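Toxin of toxin-antitoxin system (Rickettsia felis, PDB 3ZVK) cleaves single-stranded RNA as the magnesium-dependent toxin of a type II toxin-antitoxin system, inhibits growth when expressed and forms complexes with the antitoxin VapB2. Local coordinates at residues M4-N15 with K60-I71. The protein carries 1 engineered substitution. Numbering follows the deposited sequence.
Engineered in segment 4-15: G6 (natural residue Asp).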
ATOM      1  N   MET A   4     -13.441 -27.225  -7.616  1.00 41.05           N
ATOM      2  CA  MET A   4     -12.819 -27.022  -6.306  1.00 38.90           C
ATOM      3  C   MET A   4     -12.885 -28.340  -5.548  1.00 46.08           C
ATOM      4  O   MET A   4     -13.958 -28.961  -5.483  1.00 48.06           O
ATOM      5  CB  MET A   4     -13.512 -25.894  -5.528  1.00 40.72           C
ATOM      6  CG  MET A   4     -13.432 -24.567  -6.228  1.00 44.49           C
ATOM      7  SD  MET A   4     -13.965 -23.145  -5.274  1.00 49.43           S
ATOM      8  CE  MET A   4     -12.492 -22.845  -4.330  1.00 44.13           C
ATOM      9  N   LEU A   5     -11.742 -28.815  -5.032  1.00 41.49           N
ATOM     10  CA  LEU A   5     -11.739 -30.089  -4.281  1.00 40.40           C
ATOM     11  C   LEU A   5     -11.977 -29.836  -2.808  1.00 40.85           C
ATOM     12  O   LEU A   5     -11.449 -28.865  -2.240  1.00 38.69           O
ATOM     13  CB  LEU A   5     -10.418 -30.880  -4.456  1.00 39.38           C
ATOM     14  CG  LEU A   5      -9.827 -30.944  -5.845  1.00 42.88           C
ATOM     15  CD1 LEU A   5      -8.393 -31.480  -5.790  1.00 42.08           C
ATOM     16  CD2 LEU A   5     -10.721 -31.761  -6.776  1.00 42.69           C
ATOM     17  N   GLY A   6     -12.797 -30.689  -2.220  1.00 39.36           N
ATOM     18  CA  GLY A   6     -13.121 -30.659  -0.794  1.00 39.93           C
ATOM     19  C   GLY A   6     -11.996 -31.291   0.003  1.00 44.72           C
ATOM     20  O   GLY A   6     -11.062 -31.864  -0.571  1.00 45.00           O
ATOM     21  N   THR A   7     -12.066 -31.185   1.320  1.00 42.64           N
ATOM     22  CA  THR A   7     -11.031 -31.677   2.231  1.00 42.37           C
ATOM     23  C   THR A   7     -10.847 -33.193   2.120  1.00 47.43           C
ATOM     24  O   THR A   7      -9.705 -33.649   2.013  1.00 46.80           O
ATOM     25  CB  THR A   7     -11.316 -31.192   3.671  1.00 49.73           C
ATOM     26  OG1 THR A   7     -11.487 -29.769   3.636  1.00 49.50           O
ATOM     27  CG2 THR A   7     -10.191 -31.549   4.658  1.00 43.29           C
ATOM     28  N   ASN A   8     -11.959 -33.956   2.151  1.00 42.88           N
ATOM     29  CA  ASN A   8     -11.973 -35.413   2.061  1.00 43.15           C
ATOM     30  C   ASN A   8     -11.303 -35.927   0.801  1.00 48.77           C
ATOM     31  O   ASN A   8     -10.521 -36.862   0.902  1.00 50.00           O
ATOM     32  CB  ASN A   8     -13.401 -35.969   2.163  1.00 40.95           C
ATOM     33  CG  ASN A   8     -14.172 -35.772   3.443  1.00 54.41           C
ATOM     34  OD1 ASN A   8     -15.357 -36.090   3.478  1.00 48.24           O
ATOM     35  ND2 ASN A   8     -13.563 -35.379   4.554  1.00 54.25           N
ATOM     36  N   ILE A   9     -11.554 -35.293  -0.366  1.00 44.73           N
ATOM     37  CA  ILE A   9     -10.925 -35.639  -1.644  1.00 43.59           C
ATOM     38  C   ILE A   9      -9.425 -35.468  -1.515  1.00 45.27           C
ATOM     39  O   ILE A   9      -8.693 -36.374  -1.906  1.00 45.41           O
ATOM     40  CB  ILE A   9     -11.518 -34.815  -2.836  1.00 45.72           C
ATOM     41  CG1 ILE A   9     -12.862 -35.423  -3.312  1.00 47.40           C
ATOM     42  CG2 ILE A   9     -10.541 -34.679  -4.004  1.00 45.36           C
ATOM     43  CD1 ILE A   9     -12.818 -36.805  -4.077  1.00 39.40           C
ATOM     44  N   CYS A  10      -8.985 -34.312  -0.921  1.00 39.65           N
ATOM     45  CA  CYS A  10      -7.585 -33.946  -0.759  1.00 37.79           C
ATOM     46  C   CYS A  10      -6.830 -34.900   0.162  1.00 40.76           C
ATOM     47  O   CYS A  10      -5.750 -35.356  -0.230  1.00 41.07           O
ATOM     48  CB  CYS A  10      -7.435 -32.490  -0.345  1.00 37.89           C
ATOM     49  SG  CYS A  10      -7.860 -31.300  -1.636  1.00 42.56           S
ATOM     50  N   VAL A  11      -7.406 -35.211   1.364  1.00 36.00           N
ATOM     51  CA  VAL A  11      -6.869 -36.142   2.360  1.00 36.84           C
ATOM     52  C   VAL A  11      -6.720 -37.571   1.767  1.00 46.67           C
ATOM     53  O   VAL A  11      -5.654 -38.174   1.900  1.00 47.60           O
ATOM     54  CB  VAL A  11      -7.667 -36.119   3.690  1.00 40.05           C
ATOM     55  CG1 VAL A  11      -7.187 -37.223   4.654  1.00 39.72           C
ATOM     56  CG2 VAL A  11      -7.538 -34.758   4.381  1.00 38.62           C
ATOM     57  N   TYR A  12      -7.754 -38.065   1.054  1.00 45.25           N
ATOM     58  CA  TYR A  12      -7.723 -39.381   0.388  1.00 45.86           C
ATOM     59  C   TYR A  12      -6.690 -39.439  -0.716  1.00 48.45           C
ATOM     60  O   TYR A  12      -6.032 -40.460  -0.856  1.00 50.26           O
ATOM     61  CB  TYR A  12      -9.113 -39.798  -0.135  1.00 46.87           C
ATOM     62  CG  TYR A  12      -9.249 -41.288  -0.336  1.00 47.58           C
ATOM     63  CD1 TYR A  12      -9.481 -42.141   0.746  1.00 50.21           C
ATOM     64  CD2 TYR A  12      -9.168 -41.850  -1.607  1.00 46.87           C
ATOM     65  CE1 TYR A  12      -9.609 -43.518   0.566  1.00 49.63           C
ATOM     66  CE2 TYR A  12      -9.258 -43.226  -1.793  1.00 48.75           C
ATOM     67  CZ  TYR A  12      -9.472 -44.059  -0.703  1.00 60.15           C
ATOM     68  OH  TYR A  12      -9.578 -45.417  -0.885  1.00 67.42           O
ATOM     69  N   ALA A  13      -6.518 -38.344  -1.470  1.00 41.55           N
ATOM     70  CA  ALA A  13      -5.533 -38.238  -2.541  1.00 40.18           C
ATOM     71  C   ALA A  13      -4.105 -38.361  -1.990  1.00 44.77           C
ATOM     72  O   ALA A  13      -3.303 -39.124  -2.528  1.00 44.05           O
ATOM     73  CB  ALA A  13      -5.698 -36.913  -3.272  1.00 39.70           C
ATOM     74  N   ILE A  14      -3.801 -37.626  -0.903  1.00 42.82           N
ATOM     75  CA  ILE A  14      -2.485 -37.634  -0.246  1.00 42.14           C
ATOM     76  C   ILE A  14      -2.201 -38.970   0.428  1.00 46.79           C
ATOM     77  O   ILE A  14      -1.148 -39.559   0.200  1.00 47.93           O
ATOM     78  CB  ILE A  14      -2.272 -36.396   0.687  1.00 42.98           C
ATOM     79  CG1 ILE A  14      -2.355 -35.075  -0.096  1.00 37.75           C
ATOM     80  CG2 ILE A  14      -0.950 -36.483   1.469  1.00 44.81           C
ATOM     81  CD1 ILE A  14      -2.638 -33.864   0.765  1.00 30.39           C
ATOM     82  N   ASN A  15      -3.147 -39.465   1.223  1.00 44.69           N
ATOM     83  CA  ASN A  15      -2.976 -40.723   1.920  1.00 45.18           C
ATOM     84  C   ASN A  15      -3.017 -41.951   1.045  1.00 51.66           C
ATOM     85  O   ASN A  15      -2.113 -42.781   1.146  1.00 53.02           O
ATOM     86  CB  ASN A  15      -3.969 -40.853   3.076  1.00 44.98           C
ATOM     87  CG  ASN A  15      -3.702 -39.942   4.245  1.00 53.15           C
ATOM     88  OD1 ASN A  15      -2.570 -39.507   4.494  1.00 48.88           O
ATOM     89  ND2 ASN A  15      -4.738 -39.654   5.002  1.00 35.31           N
ATOM     90  N   LYS A  60       4.497 -34.028   0.926  1.00 37.36           N
ATOM     91  CA  LYS A  60       3.404 -34.634   0.166  1.00 37.27           C
ATOM     92  C   LYS A  60       2.334 -33.594  -0.163  1.00 38.54           C
ATOM     93  O   LYS A  60       1.881 -33.542  -1.298  1.00 39.18           O
ATOM     94  CB  LYS A  60       2.770 -35.802   0.953  1.00 42.65           C
ATOM     95  CG  LYS A  60       3.542 -37.101   0.921  1.00 43.28           C
ATOM     96  CD  LYS A  60       2.899 -38.101   1.873  1.00 48.51           C
ATOM     97  CE  LYS A  60       1.904 -38.990   1.161  1.00 59.34           C
ATOM     98  NZ  LYS A  60       1.220 -39.915   2.087  1.00 67.19           N
ATOM     99  N   LEU A  61       1.960 -32.753   0.816  1.00 34.06           N
ATOM    100  CA  LEU A  61       1.005 -31.666   0.623  1.00 33.42           C
ATOM    101  C   LEU A  61       1.561 -30.663  -0.416  1.00 42.19           C
ATOM    102  O   LEU A  61       0.819 -30.288  -1.318  1.00 44.56           O
ATOM    103  CB  LEU A  61       0.687 -30.979   1.980  1.00 33.22           C
ATOM    104  CG  LEU A  61      -0.198 -29.699   1.953  1.00 35.98           C
ATOM    105  CD1 LEU A  61      -1.517 -29.952   1.237  1.00 34.60           C
ATOM    106  CD2 LEU A  61      -0.400 -29.132   3.350  1.00 30.97           C
ATOM    107  N   ASP A  62       2.857 -30.272  -0.321  1.00 39.24           N
ATOM    108  CA  ASP A  62       3.499 -29.329  -1.255  1.00 40.29           C
ATOM    109  C   ASP A  62       3.447 -29.848  -2.706  1.00 47.72           C
ATOM    110  O   ASP A  62       3.148 -29.071  -3.612  1.00 48.29           O
ATOM    111  CB  ASP A  62       4.956 -29.018  -0.842  1.00 41.75           C
ATOM    112  CG  ASP A  62       5.151 -28.303   0.491  1.00 49.14           C
ATOM    113  OD1 ASP A  62       4.154 -27.783   1.045  1.00 49.13           O
ATOM    114  OD2 ASP A  62       6.317 -28.254   0.981  1.00 50.71           O
ATOM    115  N   ILE A  63       3.689 -31.172  -2.906  1.00 44.06           N
ATOM    116  CA  ILE A  63       3.635 -31.867  -4.197  1.00 43.23           C
ATOM    117  C   ILE A  63       2.202 -31.856  -4.754  1.00 45.96           C
ATOM    118  O   ILE A  63       1.988 -31.583  -5.941  1.00 46.75           O
ATOM    119  CB  ILE A  63       4.222 -33.288  -4.059  1.00 46.63           C
ATOM    120  CG1 ILE A  63       5.756 -33.203  -3.935  1.00 48.22           C
ATOM    121  CG2 ILE A  63       3.861 -34.160  -5.242  1.00 46.87           C
ATOM    122  CD1 ILE A  63       6.391 -34.388  -3.315  1.00 50.70           C
ATOM    123  N   PHE A  64       1.232 -32.109  -3.883  1.00 39.60           N
ATOM    124  CA  PHE A  64      -0.189 -32.130  -4.206  1.00 38.29           C
ATOM    125  C   PHE A  64      -0.670 -30.765  -4.708  1.00 43.95           C
ATOM    126  O   PHE A  64      -1.403 -30.703  -5.704  1.00 46.06           O
ATOM    127  CB  PHE A  64      -1.007 -32.633  -2.983  1.00 39.19           C
ATOM    128  CG  PHE A  64      -2.480 -32.799  -3.257  1.00 39.32           C
ATOM    129  CD1 PHE A  64      -2.939 -33.798  -4.095  1.00 40.62           C
ATOM    130  CD2 PHE A  64      -3.397 -31.900  -2.749  1.00 41.08           C
ATOM    131  CE1 PHE A  64      -4.297 -33.885  -4.424  1.00 41.99           C
ATOM    132  CE2 PHE A  64      -4.757 -32.019  -3.042  1.00 43.03           C
ATOM    133  CZ  PHE A  64      -5.195 -32.999  -3.890  1.00 40.70           C
ATOM    134  N   LEU A  65      -0.189 -29.679  -4.077  1.00 38.25           N
ATOM    135  CA  LEU A  65      -0.559 -28.299  -4.402  1.00 37.03           C
ATOM    136  C   LEU A  65       0.090 -27.758  -5.663  1.00 39.71           C
ATOM    137  O   LEU A  65      -0.426 -26.787  -6.229  1.00 39.55           O
ATOM    138  CB  LEU A  65      -0.237 -27.343  -3.224  1.00 36.96           C
ATOM    139  CG  LEU A  65      -0.848 -27.616  -1.856  1.00 40.77           C
ATOM    140  CD1 LEU A  65      -0.214 -26.739  -0.794  1.00 39.87           C
ATOM    141  CD2 LEU A  65      -2.345 -27.449  -1.870  1.00 43.91           C
ATOM    142  N   SER A  66       1.214 -28.365  -6.107  1.00 34.99           N
ATOM    143  CA  SER A  66       1.936 -27.932  -7.302  1.00 34.21           C
ATOM    144  C   SER A  66       1.110 -27.741  -8.575  1.00 41.68           C
ATOM    145  O   SER A  66       1.446 -26.837  -9.349  1.00 42.52           O
ATOM    146  CB  SER A  66       3.168 -28.791  -7.553  1.00 35.11           C
ATOM    147  OG  SER A  66       2.821 -30.094  -7.957  1.00 38.83           O
ATOM    148  N   ARG A  67       0.041 -28.556  -8.820  1.00 38.34           N
ATOM    149  CA  ARG A  67      -0.765 -28.391 -10.048  1.00 37.13           C
ATOM    150  C   ARG A  67      -2.186 -27.843  -9.786  1.00 42.01           C
ATOM    151  O   ARG A  67      -2.999 -27.775 -10.705  1.00 41.98           O
ATOM    152  CB  ARG A  67      -0.733 -29.642 -10.927  1.00 32.59           C
ATOM    153  CG  ARG A  67       0.681 -30.108 -11.230  1.00 41.17           C
ATOM    154  CD  ARG A  67       0.786 -31.170 -12.315  1.00 47.88           C
ATOM    155  NE  ARG A  67       0.353 -30.704 -13.642  1.00 45.54           N
ATOM    156  CZ  ARG A  67       1.058 -29.896 -14.425  1.00 51.36           C
ATOM    157  NH1 ARG A  67       2.236 -29.444 -14.031  1.00 43.36           N
ATOM    158  NH2 ARG A  67       0.583 -29.525 -15.601  1.00 49.53           N
ATOM    159  N   LEU A  68      -2.400 -27.314  -8.562  1.00 38.72           N
ATOM    160  CA  LEU A  68      -3.635 -26.722  -8.003  1.00 39.67           C
ATOM    161  C   LEU A  68      -3.536 -25.197  -7.927  1.00 39.85           C
ATOM    162  O   LEU A  68      -2.467 -24.692  -7.765  1.00 36.56           O
ATOM    163  CB  LEU A  68      -3.808 -27.219  -6.496  1.00 39.64           C
ATOM    164  CG  LEU A  68      -4.988 -28.131  -6.169  1.00 43.81           C
ATOM    165  CD1 LEU A  68      -5.408 -28.852  -7.336  1.00 52.08           C
ATOM    166  CD2 LEU A  68      -4.631 -29.169  -5.177  1.00 41.97           C
ATOM    167  N   GLU A  69      -4.668 -24.489  -7.935  1.00 37.40           N
ATOM    168  CA  GLU A  69      -4.762 -23.066  -7.685  1.00 35.98           C
ATOM    169  C   GLU A  69      -5.381 -22.943  -6.276  1.00 38.22           C
ATOM    170  O   GLU A  69      -6.405 -23.565  -5.998  1.00 38.33           O
ATOM    171  CB  GLU A  69      -5.675 -22.410  -8.718  1.00 38.89           C
ATOM    172  CG  GLU A  69      -5.726 -20.885  -8.616  1.00 55.44           C
ATOM    173  CD  GLU A  69      -6.466 -20.179  -9.745  1.00 91.59           C
ATOM    174  OE1 GLU A  69      -6.280 -20.570 -10.920  1.00 93.01           O
ATOM    175  OE2 GLU A  69      -7.217 -19.219  -9.454  1.00 90.04           O
ATOM    176  N   ILE A  70      -4.735 -22.205  -5.368  1.00 34.32           N
ATOM    177  CA  ILE A  70      -5.273 -21.964  -4.013  1.00 33.21           C
ATOM    178  C   ILE A  70      -6.074 -20.656  -4.078  1.00 37.21           C
ATOM    179  O   ILE A  70      -5.513 -19.611  -4.401  1.00 36.69           O
ATOM    180  CB  ILE A  70      -4.174 -21.965  -2.918  1.00 34.73           C
ATOM    181  CG1 ILE A  70      -3.310 -23.243  -3.031  1.00 34.52           C
ATOM    182  CG2 ILE A  70      -4.811 -21.836  -1.512  1.00 30.55           C
ATOM    183  CD1 ILE A  70      -1.898 -23.024  -2.632  1.00 43.33           C
ATOM    184  N   ILE A  71      -7.394 -20.740  -3.879  1.00 34.91           N
ATOM    185  CA  ILE A  71      -8.269 -19.573  -3.975  1.00 36.81           C
ATOM    186  C   ILE A  71      -8.571 -19.053  -2.584  1.00 42.52           C
ATOM    187  O   ILE A  71      -9.051 -19.804  -1.744  1.00 42.99           O
ATOM    188  CB  ILE A  71      -9.562 -19.841  -4.811  1.00 40.70           C
ATOM    189  CG1 ILE A  71      -9.227 -20.402  -6.227  1.00 40.68           C
ATOM    190  CG2 ILE A  71     -10.445 -18.567  -4.903  1.00 42.18           C
ATOM    191  CD1 ILE A  71     -10.434 -20.807  -7.067  1.00 42.77           C
TER
HETATM  192  O   HOH W   1       0.353 -42.885   1.487  1.00 54.70           O
HETATM  193  O   HOH W   2       0.039 -39.180   4.467  1.00 55.65           O
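F64 reaches from helix 60-65 into the flank of helix 7-15; with CG anti to the backbone N and beside the carbonyl carbon (chi1 -175°), its ring points at that helix. C10 SG sits at the ring edge, 3.5 Å from F64 CE2 and 76° off the ring normal, in a Cys sulfur-aromatic contact, while C10 O lies over one face. A13 CB approaches F64 CE1 obliquely at 3.5 Å, and from strand 4-5 L5 CD1 meets F64 CZ at 4.0 Å. I14 crosses the phenylalanine side chain at about a right angle: its CG1 packs on F64 CG, I14 CD1 reaches L61 CD1 at 4.1 Å, and CG2 lies against CB and CE of K60. Bent at chi3, the lysine chain carries NZ above the carbonyl plane of I14, and K60 NZ donates a 3.0 Å hydrogen bond to I14 O. Two waters extend this grip, each accepting from NZ and donating to N15, one to its backbone O and the other to OD1; N15 ND2 bonds to Y76 O of a VapB antitoxin chain. On the other face of the sheet, under helix 97-109, M4 CE touches I71 CD1 at 4.0 Å across strand 33-37. Directly after L5, the N-cap G6, engineered from Asp, holds the predicted magnesium-binding position. The contact thus joins the first strand and helix to helix 54-65 and edge strand 69-71 around the parallel beta sheet of the alpha/beta PIN fold.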